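Local coordinates for protein probable oxidoreductase (Pseudomonas aeruginosa, PDB 4B7C) that probably acts as an NADP-dependent oxidoreductase of the medium-chain dehydrogenase/reductase family, at residues Arg16-Pro21 against Arg55-Asp60; Gly183-Cys187 against Gly198-Tyr202; Phe222-Gly228 against Val245-Ser251; Leu231-Thr236 against Arg260-Tyr265; Phe240-Leu246 against Arg272-Met278. All coordinates share one frame; numbering follows the deposited sequence.

Interaction 1 (Arg16-Pro21 against Arg55-Asp60)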
# COMPACT_ATOMS: atom_id res chain seq x y z
N ARG B 16 -22.89 17.70 -13.36
CA ARG B 16 -21.59 17.15 -13.00
C ARG B 16 -20.52 17.95 -13.73
O ARG B 16 -20.57 18.05 -14.95
CB ARG B 16 -21.49 15.66 -13.37
CG ARG B 16 -22.76 14.89 -13.02
CD ARG B 16 -22.53 13.55 -12.38
NE ARG B 16 -22.39 13.85 -10.98
CZ ARG B 16 -23.15 13.46 -9.96
NH1 ARG B 16 -24.22 12.67 -10.09
NH2 ARG B 16 -22.79 13.89 -8.77
N PRO B 17 -19.56 18.51 -12.98
CA PRO B 17 -18.52 19.32 -13.61
C PRO B 17 -17.49 18.50 -14.37
O PRO B 17 -17.17 17.36 -13.99
CB PRO B 17 -17.84 20.01 -12.43
CG PRO B 17 -18.01 19.06 -11.30
CD PRO B 17 -19.32 18.35 -11.54
N SER B 18 -16.99 19.09 -15.45
CA SER B 18 -15.78 18.67 -16.12
C SER B 18 -14.68 19.55 -15.63
O SER B 18 -14.72 20.74 -15.90
CB SER B 18 -15.93 18.95 -17.62
OG SER B 18 -16.13 17.76 -18.33
N GLY B 19 -13.68 18.98 -14.97
CA GLY B 19 -12.59 19.75 -14.41
C GLY B 19 -13.04 20.59 -13.23
O GLY B 19 -13.68 20.08 -12.30
N LEU B 20 -12.72 21.88 -13.28
CA LEU B 20 -13.03 22.78 -12.18
C LEU B 20 -14.54 23.07 -12.17
O LEU B 20 -15.12 23.24 -13.23
CB LEU B 20 -12.25 24.11 -12.31
CG LEU B 20 -11.72 24.80 -11.05
CD1 LEU B 20 -10.69 23.96 -10.30
CD2 LEU B 20 -11.16 26.18 -11.39
N PRO B 21 -15.17 23.09 -10.98
CA PRO B 21 -16.59 23.45 -10.95
C PRO B 21 -16.77 24.90 -11.33
O PRO B 21 -15.96 25.76 -10.97
CB PRO B 21 -17.03 23.18 -9.50
CG PRO B 21 -15.79 22.97 -8.72
CD PRO B 21 -14.64 22.75 -9.65
N ARG B 55 -15.22 17.93 -4.12
CA ARG B 55 -15.01 17.68 -5.55
C ARG B 55 -15.33 16.21 -5.92
O ARG B 55 -16.04 15.91 -6.91
CB ARG B 55 -13.59 18.12 -5.93
CG ARG B 55 -13.40 18.46 -7.42
CD ARG B 55 -14.48 19.19 -8.13
NE ARG B 55 -14.41 18.94 -9.56
CZ ARG B 55 -14.96 17.92 -10.23
NH1 ARG B 55 -15.66 16.98 -9.62
NH2 ARG B 55 -14.78 17.86 -11.55
N GLY B 56 -14.88 15.29 -5.07
CA GLY B 56 -15.19 13.88 -5.25
C GLY B 56 -16.67 13.59 -5.11
O GLY B 56 -17.23 12.75 -5.82
N TRP B 57 -17.32 14.27 -4.17
CA TRP B 57 -18.76 14.04 -3.90
C TRP B 57 -19.61 14.45 -5.06
O TRP B 57 -20.74 13.96 -5.20
CB TRP B 57 -19.23 14.81 -2.67
CG TRP B 57 -18.46 14.51 -1.42
CD1 TRP B 57 -17.69 13.39 -1.14
CD2 TRP B 57 -18.39 15.33 -0.20
NE1 TRP B 57 -17.14 13.48 0.11
CE2 TRP B 57 -17.52 14.61 0.73
CE3 TRP B 57 -18.92 16.55 0.18
CZ2 TRP B 57 -17.22 15.11 1.99
CZ3 TRP B 57 -18.62 17.05 1.45
CH2 TRP B 57 -17.78 16.35 2.33
N MET B 58 -19.08 15.36 -5.87
CA MET B 58 -19.79 15.82 -7.06
C MET B 58 -19.65 14.88 -8.27
O MET B 58 -20.48 14.90 -9.18
CB MET B 58 -19.29 17.22 -7.46
CG MET B 58 -19.82 18.32 -6.56
SD MET B 58 -19.23 19.97 -7.07
CE MET B 58 -17.62 20.03 -6.30
N ASN B 59 -18.57 14.10 -8.28
CA ASN B 59 -18.30 13.16 -9.36
C ASN B 59 -19.16 11.89 -9.30
O ASN B 59 -19.43 11.38 -8.20
CB ASN B 59 -16.81 12.77 -9.36
CG ASN B 59 -15.92 13.85 -9.94
OD1 ASN B 59 -16.36 14.72 -10.68
ND2 ASN B 59 -14.65 13.79 -9.60
N ASP B 60 -19.52 11.39 -10.48
CA ASP B 60 -20.31 10.16 -10.63
C ASP B 60 -19.34 9.00 -10.76
O ASP B 60 -18.79 8.68 -11.82
CB ASP B 60 -21.31 10.25 -11.79
CG ASP B 60 -22.54 9.36 -11.57
OD1 ASP B 60 -22.65 8.69 -10.51
OD2 ASP B 60 -23.41 9.34 -12.46
O HOH W 1 -18.36 15.19 -12.48

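Interaction 2 (Gly183-Cys187 against Gly198-Tyr202)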
# COMPACT_ATOMS: atom_id res chain seq x y z
N GLY B 183 4.37 27.40 -1.98
CA GLY B 183 4.54 28.84 -1.71
C GLY B 183 5.35 29.15 -0.47
O GLY B 183 5.33 28.40 0.51
N ALA B 184 6.05 30.28 -0.51
CA ALA B 184 6.98 30.68 0.56
C ALA B 184 6.27 31.01 1.87
O ALA B 184 6.80 30.72 2.95
CB ALA B 184 7.82 31.87 0.11
N GLU B 185 5.09 31.62 1.78
CA GLU B 185 4.36 32.06 2.98
C GLU B 185 3.85 30.86 3.77
O GLU B 185 3.99 30.81 4.99
CB GLU B 185 3.19 33.00 2.63
CG GLU B 185 2.41 33.58 3.80
CD GLU B 185 3.22 33.71 5.10
OE1 GLU B 185 4.45 33.89 5.13
OE2 GLU B 185 2.62 33.60 6.15
N LYS B 186 3.25 29.91 3.07
CA LYS B 186 2.78 28.67 3.71
C LYS B 186 3.92 27.97 4.44
O LYS B 186 3.78 27.56 5.59
CB LYS B 186 2.16 27.72 2.68
CG LYS B 186 0.74 28.10 2.28
CD LYS B 186 0.17 27.14 1.26
CE LYS B 186 -1.28 27.47 0.93
NZ LYS B 186 -1.87 26.48 -0.02
N CYS B 187 5.06 27.84 3.77
CA CYS B 187 6.22 27.15 4.34
C CYS B 187 6.78 27.86 5.56
O CYS B 187 7.14 27.21 6.56
CB CYS B 187 7.30 26.95 3.28
SG CYS B 187 6.83 25.70 2.04
N GLY B 198 10.92 21.44 9.48
CA GLY B 198 11.24 21.92 8.15
C GLY B 198 10.04 21.97 7.25
O GLY B 198 9.01 21.36 7.52
N ALA B 199 10.18 22.70 6.15
CA ALA B 199 9.12 22.83 5.16
C ALA B 199 9.73 22.95 3.79
O ALA B 199 10.64 23.74 3.59
CB ALA B 199 8.25 24.04 5.45
N ILE B 200 9.22 22.17 2.85
CA ILE B 200 9.74 22.18 1.49
C ILE B 200 8.72 22.83 0.57
O ILE B 200 7.58 22.38 0.48
CB ILE B 200 10.06 20.76 0.97
CG1 ILE B 200 11.13 20.10 1.84
CG2 ILE B 200 10.52 20.83 -0.48
CD1 ILE B 200 11.18 18.59 1.71
N ASP B 201 9.15 23.89 -0.11
CA ASP B 201 8.30 24.61 -1.06
C ASP B 201 8.46 23.97 -2.43
O ASP B 201 9.33 24.35 -3.21
CB ASP B 201 8.67 26.10 -1.12
CG ASP B 201 7.74 26.91 -2.01
OD1 ASP B 201 6.86 26.34 -2.68
OD2 ASP B 201 7.90 28.15 -2.04
N TYR B 202 7.57 23.03 -2.75
CA TYR B 202 7.70 22.24 -3.98
C TYR B 202 7.50 23.07 -5.25
O TYR B 202 7.94 22.68 -6.33
CB TYR B 202 6.75 21.03 -3.97
CG TYR B 202 5.28 21.35 -4.16
CD1 TYR B 202 4.48 21.67 -3.07
CD2 TYR B 202 4.69 21.31 -5.42
CE1 TYR B 202 3.14 21.96 -3.23
CE2 TYR B 202 3.35 21.60 -5.59
CZ TYR B 202 2.58 21.92 -4.50
OH TYR B 202 1.24 22.21 -4.65

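Interaction 3 (Phe222-Gly228 against Val245-Ser251)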
# COMPACT_ATOMS: atom_id res chain seq x y z
N PHE B 222 4.74 8.87 6.04
CA PHE B 222 4.24 9.85 5.09
C PHE B 222 2.73 9.96 5.22
O PHE B 222 1.97 9.01 4.99
CB PHE B 222 4.64 9.51 3.65
CG PHE B 222 4.14 10.49 2.63
CD1 PHE B 222 4.23 11.87 2.85
CD2 PHE B 222 3.57 10.07 1.45
CE1 PHE B 222 3.77 12.77 1.92
CE2 PHE B 222 3.11 10.97 0.50
CZ PHE B 222 3.21 12.32 0.74
N PHE B 223 2.31 11.16 5.61
CA PHE B 223 0.90 11.52 5.72
C PHE B 223 0.52 12.20 4.43
O PHE B 223 0.89 13.36 4.20
CB PHE B 223 0.68 12.45 6.94
CG PHE B 223 -0.76 12.60 7.36
CD1 PHE B 223 -1.69 13.21 6.54
CD2 PHE B 223 -1.18 12.16 8.61
CE1 PHE B 223 -3.01 13.35 6.95
CE2 PHE B 223 -2.50 12.31 9.01
CZ PHE B 223 -3.42 12.88 8.18
N ASP B 224 -0.26 11.51 3.60
CA ASP B 224 -0.58 12.00 2.25
C ASP B 224 -2.00 12.53 2.09
O ASP B 224 -2.98 11.79 2.24
CB ASP B 224 -0.33 10.91 1.20
CG ASP B 224 -0.34 11.47 -0.23
OD1 ASP B 224 -0.19 12.70 -0.42
OD2 ASP B 224 -0.47 10.67 -1.18
N ASN B 225 -2.08 13.82 1.79
CA ASN B 225 -3.34 14.49 1.49
C ASN B 225 -3.50 14.86 0.03
O ASN B 225 -4.56 15.31 -0.38
CB ASN B 225 -3.47 15.78 2.32
CG ASN B 225 -3.53 15.50 3.81
OD1 ASN B 225 -4.47 14.84 4.27
ND2 ASN B 225 -2.53 15.96 4.55
N VAL B 226 -2.43 14.71 -0.75
CA VAL B 226 -2.41 15.29 -2.10
C VAL B 226 -2.18 14.29 -3.23
O VAL B 226 -2.75 14.42 -4.31
CB VAL B 226 -1.36 16.44 -2.20
CG1 VAL B 226 -1.57 17.44 -1.07
CG2 VAL B 226 0.06 15.89 -2.15
N GLY B 227 -1.35 13.29 -2.97
CA GLY B 227 -1.08 12.25 -3.96
C GLY B 227 -0.22 12.75 -5.10
O GLY B 227 0.68 13.58 -4.91
N GLY B 228 -0.47 12.21 -6.29
CA GLY B 228 0.22 12.64 -7.50
C GLY B 228 1.73 12.52 -7.43
O GLY B 228 2.28 11.59 -6.82
N VAL B 245 0.17 6.79 5.03
CA VAL B 245 -1.27 6.88 5.25
C VAL B 245 -1.90 7.77 4.20
O VAL B 245 -1.49 8.92 4.01
CB VAL B 245 -1.62 7.33 6.69
CG1 VAL B 245 -0.93 8.62 7.05
CG2 VAL B 245 -3.13 7.46 6.84
N LEU B 246 -2.88 7.21 3.50
CA LEU B 246 -3.61 7.93 2.47
C LEU B 246 -4.92 8.47 3.02
O LEU B 246 -5.81 7.70 3.44
CB LEU B 246 -3.92 7.02 1.27
CG LEU B 246 -2.74 6.30 0.63
CD1 LEU B 246 -3.27 5.43 -0.52
CD2 LEU B 246 -1.68 7.28 0.15
N CYS B 247 -5.05 9.79 3.03
CA CYS B 247 -6.26 10.48 3.50
C CYS B 247 -7.00 11.19 2.39
O CYS B 247 -8.18 11.49 2.53
CB CYS B 247 -5.90 11.50 4.55
SG CYS B 247 -5.38 10.74 6.08
N GLY B 248 -6.31 11.46 1.29
CA GLY B 248 -6.93 12.09 0.14
C GLY B 248 -5.93 12.27 -1.00
O GLY B 248 -4.76 11.90 -0.87
N ALA B 249 -6.41 12.85 -2.10
CA ALA B 249 -5.59 13.17 -3.28
C ALA B 249 -6.06 14.45 -4.01
O ALA B 249 -6.67 14.41 -5.10
CB ALA B 249 -5.55 11.99 -4.24
N ILE B 250 -5.73 15.60 -3.43
CA ILE B 250 -6.26 16.89 -3.90
C ILE B 250 -5.76 17.24 -5.31
O ILE B 250 -6.49 17.84 -6.10
CB ILE B 250 -5.81 18.05 -2.97
CG1 ILE B 250 -6.47 17.96 -1.59
CG2 ILE B 250 -6.19 19.41 -3.56
CD1 ILE B 250 -5.75 18.72 -0.49
N SER B 251 -4.52 16.87 -5.60
CA SER B 251 -3.88 17.16 -6.88
C SER B 251 -4.54 16.41 -8.04
O SER B 251 -4.23 16.66 -9.20
CB SER B 251 -2.39 16.83 -6.81
OG SER B 251 -2.19 15.44 -6.68
O HOH W 2 -2.90 10.05 -2.38

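Interaction 4 (Leu231-Thr236 against Arg260-Tyr265)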
# COMPACT_ATOMS: atom_id res chain seq x y z
N LEU B 231 3.57 12.36 -3.95
CA LEU B 231 3.57 11.00 -3.38
C LEU B 231 4.65 10.14 -4.03
O LEU B 231 5.43 9.46 -3.35
CB LEU B 231 2.20 10.34 -3.57
CG LEU B 231 2.11 8.82 -3.34
CD1 LEU B 231 2.51 8.45 -1.94
CD2 LEU B 231 0.70 8.36 -3.67
N ASP B 232 4.69 10.20 -5.35
CA ASP B 232 5.64 9.37 -6.12
C ASP B 232 7.09 9.69 -5.77
O ASP B 232 7.92 8.80 -5.65
CB ASP B 232 5.41 9.54 -7.62
CG ASP B 232 5.59 8.24 -8.40
OD1 ASP B 232 5.86 7.19 -7.77
OD2 ASP B 232 5.45 8.28 -9.64
N THR B 233 7.38 10.98 -5.56
CA THR B 233 8.72 11.42 -5.18
C THR B 233 9.05 11.03 -3.75
O THR B 233 10.16 10.61 -3.44
CB THR B 233 8.89 12.95 -5.35
OG1 THR B 233 8.61 13.30 -6.70
CG2 THR B 233 10.31 13.38 -5.00
N VAL B 234 8.08 11.17 -2.86
CA VAL B 234 8.28 10.79 -1.46
C VAL B 234 8.60 9.30 -1.33
O VAL B 234 9.42 8.90 -0.50
CB VAL B 234 7.04 11.16 -0.62
CG1 VAL B 234 7.16 10.58 0.78
CG2 VAL B 234 6.88 12.68 -0.58
N LEU B 235 7.96 8.49 -2.16
CA LEU B 235 8.19 7.03 -2.18
C LEU B 235 9.65 6.65 -2.41
O LEU B 235 10.12 5.64 -1.89
CB LEU B 235 7.32 6.35 -3.24
CG LEU B 235 5.88 6.05 -2.81
CD1 LEU B 235 4.95 5.81 -3.98
CD2 LEU B 235 5.88 4.85 -1.87
N THR B 236 10.39 7.47 -3.15
CA THR B 236 11.82 7.21 -3.39
C THR B 236 12.67 7.38 -2.13
O THR B 236 13.82 6.94 -2.10
CB THR B 236 12.40 8.10 -4.51
OG1 THR B 236 12.45 9.47 -4.07
CG2 THR B 236 11.55 8.00 -5.76
N ARG B 260 -3.50 9.69 -11.44
CA ARG B 260 -2.12 9.50 -11.81
C ARG B 260 -1.56 8.61 -10.71
O ARG B 260 -1.70 8.93 -9.54
CB ARG B 260 -1.42 10.87 -11.92
CG ARG B 260 0.02 10.82 -12.50
CD ARG B 260 0.96 10.82 -11.32
NE ARG B 260 2.34 11.05 -11.74
CZ ARG B 260 3.43 10.69 -11.07
NH1 ARG B 260 3.36 10.05 -9.91
NH2 ARG B 260 4.62 10.96 -11.58
N GLY B 261 -0.95 7.48 -11.10
CA GLY B 261 -0.60 6.42 -10.14
C GLY B 261 0.87 6.47 -9.84
O GLY B 261 1.67 6.84 -10.71
N PRO B 262 1.27 6.08 -8.62
CA PRO B 262 2.68 6.13 -8.25
C PRO B 262 3.55 5.06 -8.93
O PRO B 262 3.50 3.88 -8.57
CB PRO B 262 2.65 5.93 -6.74
CG PRO B 262 1.40 5.18 -6.47
CD PRO B 262 0.42 5.56 -7.53
N ALA B 263 4.38 5.50 -9.87
CA ALA B 263 5.32 4.62 -10.58
C ALA B 263 6.36 4.00 -9.65
O ALA B 263 6.92 2.95 -9.95
CB ALA B 263 6.00 5.38 -11.71
N ASN B 264 6.61 4.66 -8.53
CA ASN B 264 7.61 4.20 -7.55
C ASN B 264 7.04 3.32 -6.42
O ASN B 264 7.68 3.13 -5.38
CB ASN B 264 8.35 5.39 -6.93
CG ASN B 264 9.15 6.18 -7.95
OD1 ASN B 264 9.83 5.60 -8.79
ND2 ASN B 264 9.06 7.51 -7.89
N TYR B 265 5.85 2.76 -6.65
CA TYR B 265 5.14 1.98 -5.61
C TYR B 265 5.94 0.76 -5.13
O TYR B 265 5.79 0.34 -3.99
CB TYR B 265 3.76 1.55 -6.10
CG TYR B 265 3.76 0.27 -6.89
CD1 TYR B 265 4.08 0.27 -8.25
CD2 TYR B 265 3.44 -0.94 -6.29
CE1 TYR B 265 4.08 -0.91 -8.98
CE2 TYR B 265 3.45 -2.12 -7.00
CZ TYR B 265 3.77 -2.11 -8.34
OH TYR B 265 3.79 -3.28 -9.04

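Interaction 5 (Phe240-Leu246 against Arg272-Met278)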
# COMPACT_ATOMS: atom_id res chain seq x y z
N PHE B 240 13.03 1.89 5.66
CA PHE B 240 12.65 0.54 6.03
C PHE B 240 11.46 0.57 7.01
O PHE B 240 11.49 1.28 8.00
CB PHE B 240 13.86 -0.18 6.65
CG PHE B 240 13.57 -1.56 7.17
CD1 PHE B 240 13.16 -2.58 6.31
CD2 PHE B 240 13.75 -1.86 8.51
CE1 PHE B 240 12.91 -3.85 6.79
CE2 PHE B 240 13.50 -3.13 9.00
CZ PHE B 240 13.08 -4.13 8.14
N LYS B 241 10.43 -0.21 6.69
CA LYS B 241 9.21 -0.33 7.52
C LYS B 241 8.42 0.99 7.64
O LYS B 241 7.71 1.23 8.63
CB LYS B 241 9.52 -0.91 8.92
CG LYS B 241 9.84 -2.40 8.87
CD LYS B 241 10.04 -3.20 10.13
CE LYS B 241 9.62 -4.67 10.00
NZ LYS B 241 8.16 -4.94 9.88
N ALA B 242 8.52 1.83 6.62
CA ALA B 242 7.78 3.07 6.57
C ALA B 242 6.28 2.80 6.52
O ALA B 242 5.84 1.75 6.03
CB ALA B 242 8.18 3.87 5.35
N ARG B 243 5.51 3.76 7.00
CA ARG B 243 4.06 3.74 6.88
C ARG B 243 3.60 4.95 6.11
O ARG B 243 3.94 6.09 6.44
CB ARG B 243 3.39 3.73 8.25
CG ARG B 243 3.52 2.41 8.99
CD ARG B 243 4.86 2.29 9.71
NE ARG B 243 5.00 3.16 10.84
CZ ARG B 243 6.14 3.68 11.27
NH1 ARG B 243 7.33 3.52 10.67
NH2 ARG B 243 6.06 4.42 12.35
N ILE B 244 2.84 4.69 5.06
CA ILE B 244 2.21 5.72 4.27
C ILE B 244 0.71 5.68 4.53
O ILE B 244 0.06 4.66 4.29
CB ILE B 244 2.45 5.54 2.77
CG1 ILE B 244 3.96 5.62 2.47
CG2 ILE B 244 1.69 6.59 1.97
CD1 ILE B 244 4.28 5.57 0.99
N VAL B 245 0.17 6.79 5.03
CA VAL B 245 -1.27 6.88 5.25
C VAL B 245 -1.90 7.77 4.20
O VAL B 245 -1.49 8.92 4.01
CB VAL B 245 -1.62 7.33 6.69
CG1 VAL B 245 -0.93 8.62 7.05
CG2 VAL B 245 -3.13 7.46 6.84
N LEU B 246 -2.88 7.21 3.50
CA LEU B 246 -3.61 7.93 2.47
C LEU B 246 -4.92 8.47 3.02
O LEU B 246 -5.81 7.70 3.44
CB LEU B 246 -3.92 7.02 1.27
CG LEU B 246 -2.74 6.30 0.63
CD1 LEU B 246 -3.27 5.43 -0.52
CD2 LEU B 246 -1.68 7.28 0.15
N ARG B 272 9.98 -2.78 2.38
CA ARG B 272 9.04 -3.60 3.17
C ARG B 272 8.15 -2.69 4.03
O ARG B 272 8.04 -2.82 5.24
CB ARG B 272 9.77 -4.64 4.00
CG ARG B 272 10.48 -5.66 3.13
CD ARG B 272 11.90 -5.22 2.78
NE ARG B 272 12.87 -5.69 3.75
CZ ARG B 272 14.17 -5.42 3.73
NH1 ARG B 272 14.68 -4.64 2.77
NH2 ARG B 272 14.97 -5.92 4.66
N ALA B 273 7.53 -1.77 3.31
CA ALA B 273 6.74 -0.69 3.87
C ALA B 273 5.27 -0.92 3.60
O ALA B 273 4.90 -1.75 2.77
CB ALA B 273 7.17 0.62 3.23
N ARG B 274 4.44 -0.11 4.25
CA ARG B 274 2.99 -0.25 4.21
C ARG B 274 2.34 1.03 3.73
O ARG B 274 2.69 2.14 4.16
CB ARG B 274 2.49 -0.60 5.61
CG ARG B 274 0.98 -0.66 5.75
CD ARG B 274 0.56 -0.82 7.21
NE ARG B 274 1.16 -2.01 7.80
CZ ARG B 274 1.86 -2.05 8.94
NH1 ARG B 274 2.06 -0.96 9.67
NH2 ARG B 274 2.34 -3.21 9.37
N MET B 275 1.39 0.88 2.81
CA MET B 275 0.56 1.97 2.34
C MET B 275 -0.89 1.63 2.64
O MET B 275 -1.42 0.62 2.17
CB MET B 275 0.75 2.23 0.85
CG MET B 275 -0.08 3.39 0.30
SD MET B 275 0.10 3.65 -1.47
CE MET B 275 1.62 4.55 -1.42
N GLU B 276 -1.56 2.51 3.38
CA GLU B 276 -2.90 2.23 3.88
C GLU B 276 -3.83 3.43 3.85
O GLU B 276 -3.46 4.55 4.23
CB GLU B 276 -2.81 1.68 5.30
CG GLU B 276 -4.14 1.19 5.85
CD GLU B 276 -4.00 0.45 7.17
OE1 GLU B 276 -2.89 0.04 7.53
OE2 GLU B 276 -5.03 0.25 7.83
N GLY B 277 -5.05 3.18 3.40
CA GLY B 277 -6.08 4.20 3.35
C GLY B 277 -6.92 4.24 4.61
O GLY B 277 -7.05 3.23 5.31
N MET B 278 -7.46 5.41 4.92
CA MET B 278 -8.36 5.57 6.06
C MET B 278 -9.43 6.61 5.77
O MET B 278 -9.25 7.50 4.92
CB MET B 278 -7.61 5.93 7.35
CG MET B 278 -7.09 7.37 7.42
SD MET B 278 -8.34 8.62 7.80
CE MET B 278 -8.68 8.27 9.51
O HOH W 3 8.08 -5.09 7.01

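Interaction 1 (Arg16-Pro21 against Arg55-Asp60)
Pro17 lies over one face of the Arg55 guanidinium, its CG 3.4 Å from Arg55 CZ and displaced toward the rim of the flat group. At the edge of the same group come the Gly19 carbonyl and Asn59 OD1, both close to its plane. Arg55 holds Gly19 O side-on, through NE at 3.1 Å and NH2 at 2.6 Å; the NH2 bond lies in the carbonyl plane on a lone pair. Its third nitrogen, NH1, donates to Asn59 OD1 at 2.6 Å, so three bonds fix the rotation of the guanidinium. A water joins the two segments alongside, donating to Pro17 O and Asn59 OD1.

Arg16 repeats the side-on grip in the reverse direction: NE at 2.8 Å and NH2 at 2.6 Å both reach Met58 O. The carbonyl lies at the guanidinium edge, whereas NH2 stands 57° above the carbonyl plane. Asp60 N and Asn59 O lie over one face. The Arg16 chain, bent at chi2 and chi3, crosses Asp60 at a slant, with Arg16 CD 3.6 Å from Asp60 CB.

Within the N-terminal, GroES-like part of this medium-chain dehydrogenase/reductase, the contact joins the loop between strands 7-13 and 26-32 to the end of helix 53-58. Val68 O also accepts from Arg16 NH2, and helix 316-321 packs on Pro21 and Met58 through Leu321 and Leu320.

Interaction 2 (Gly183-Cys187 against Gly198-Tyr202)
Cys187 fits closely against the strand: its SG comes 3.6 Å from Asp201 CA, and its CB meets Ala199 CB at 3.8 Å. The sulfur is placed there by a first torsion of -71°, which sets SG beside its own backbone N and points it across to the strand. Ala199 CB also touches Cys187 O, at 3.5 Å, so the methyl is in contact with both the side chain and the backbone of that residue.

These residues belong to a beta-alpha-beta unit, strand 176-181, helix 184-193 and strand 198-201, in a parallel Rossmann-type sheet of which 198-201 is an outermost strand within this chain. Gly183 occupies the N-cap position of the helix, and its N-H bonds Asp201 OD1 at 2.8 Å. The bond is fairly straight, 162° at the hydrogen, yet meets the oxygen from 53° above the carboxylate plane. Asn204 ND2 gives Asp201 OD2 a hydrogen bond as well, and the start of the helix nearby would probably favour the negative charge.

Packing is slacker at the solvent side. Exposed Ala184 turns its methyl away from the strand, and Ala184 CB comes only within 4.3 Å of Asp201 OD2.

Interaction 3 (Phe222-Gly228 against Val245-Ser251)
Phe223 pairs with Val245 and Asp224 with Leu246 in parallel register, where Val245 N bonds Phe222 O and Asp224 N bonds Val245 O, each at 2.9 Å. Past the strand ends the two chains stay joined: Asp224 O takes Cys247 N, Asn225 O takes Ile250 N, and Val226 O receives both N and OG of Ser251. The OG bond to Val226 O is 2.6 Å long, its donor 43° above the carbonyl plane, while Ser251 N approaches in that plane on a lone pair.

On one side of the sheet the Phe223 ring lies across Val245 CG1, and Cys247 SG comes 3.6 Å from Phe223 CZ. The sulfur stands 41° off the ring normal, an oblique sulfur-aromatic contact. On the other side the Leu246 side chain lies beside that of Asp224, pointing the same way, with Leu246 CD2 3.8 Å from Asp224 OD2.

Asp224 OD1 folds back on its own loop in an Asx turn, accepting Val226 N at 3.0 Å and Gly227 N at 2.9 Å from the same face of its carboxylate. Ser156 OG binds this oxygen too, and a water links Asp224 OD2 to Gly248 O. Such bonding fixes the buried carboxylate and both loops at the carboxyl end of the parallel sheet, the end where Rossmann folds bind the dinucleotide; a cofactor-side role is therefore plausible.

Interaction 4 (Leu231-Thr236 against Arg260-Tyr265)
Asp232 receives three donors from the loop 260-265 on its carboxylate. Its OD1 takes Asn264 N at 2.7 Å on the syn lone pair. The other oxygen, Asp232 OD2, accepts Ala263 N at 3.0 Å, on the syn side but somewhat out of plane. Arg260 NH1 completes a salt bridge to Asp232 OD2 at 2.8 Å, arriving from the same face of the carboxylate as Ala263 N. The two flat groups are nearly perpendicular, 83° apart, so the arginine uses one nitrogen instead of laying two N-H groups along both oxygens.

The backbone of Asp232 joins in as well. Asn264 ND2 donates to Asp232 O at 2.8 Å, almost straight but 56° above the carbonyl plane; the side chain reaches it with CG beside its own backbone N (chi1 -63°). Asn264 thus grips one helical residue through both its main chain and its amide. The type I turn from Pro262 to Tyr265 brings the Ala263 and Asn264 donors together, Arg260 coming from just before it, and a buried aspartate among so many N-H groups would be expected to stay ionised.

Around this polar centre Leu235 CD1 meets Pro262 CB at 3.6 Å and Leu231 CD2 approaches Pro262 CG, both apolar contacts. At the outer margin the Thr236 methyl lies against the Asn264 amide, CG2 3.3 Å from Asn264 ND2.

The contact ties helix 228-235 to the loop that leads into helix 267-270. Inward, Leu231 and Val234 pack the helix on the parallel Rossmann-type sheet through Phe222 of strand 219-224, while Tyr265 of the second subunit reaches Leu231 and Pro262.

Interaction 5 (Phe240-Leu246 against Arg272-Met278)
Met275 lies between Ile244 and Leu246 on one face of the sheet, its CE 3.7 Å from Ile244 CD1 and its CG 3.9 Å from Leu246 CD1. Extended through chi1 and chi2 (-179° and -178°), the methionine bends only at chi3, which sets the methyl against the isoleucine branch. Leu231 and Leu235 of helix 228-235 close over this side. Beyond the strand end, Met278 CG lies beside Val245 CG2 at 4.0 Å, the two side chains pointing the same way.

Parallel bonding joins strands 242-246 and 274-277, whose axes diverge by 19°; with helix 267-270 they form a beta-alpha-beta unit of the Rossmann-type sheet. Arg274 N to Ala242 O, Ile244 N to Arg274 O, Glu276 N to Ile244 O and Leu246 N to Glu276 O follow in regular order, and Met278 N to Leu246 O extends the series.

Charged groups gather toward the margin. Arg274 NH1 comes 3.7 Å from Arg243 CG, while the Arg243 guanidinium turns instead to Lys241 O (3.1 Å from its NH1) and to a salt bridge with Glu151. At the exposed end the edge of the Phe240 ring meets the face of the Arg272 guanidinium, with Phe240 CE1 3.6 Å from Arg272 NE. A water links Lys241 NZ to Arg272 O.

Arg274, Met275 and Glu276 pair antiparallel with a strand of the second subunit, so the sheet runs on across the interface. Salt bridges (Arg272 to Asp282, Arg274 and Glu276 to Glu276 and Arg274 of that chain) and apolar packing (Met275 on its Leu268) both reach the partner.

How the interactions relate
Interactions 3 and 5 share strand 242-246 and join neighbouring strands of one parallel sheet; interaction 3 is largely buried, whereas interaction 5 grades from an apolar core to a charged dimer edge. Interaction 4 packs on both, Val234 against Phe222 and Leu235 CD2 against Ile244 CD1 (3.4 Å), but relies on a buried carboxylate receiving donors from a partly exposed loop. Interaction 2 reaches the same sheet at its opposite outermost strand, about 24 Å from interaction 5 between centres, and is smaller, with a single hydrogen bond. Interaction 1 stands apart in the N-terminal, GroES-like part, about 7 Å from interaction 3 between nearest atoms, and depends on arginines gripping carbonyls.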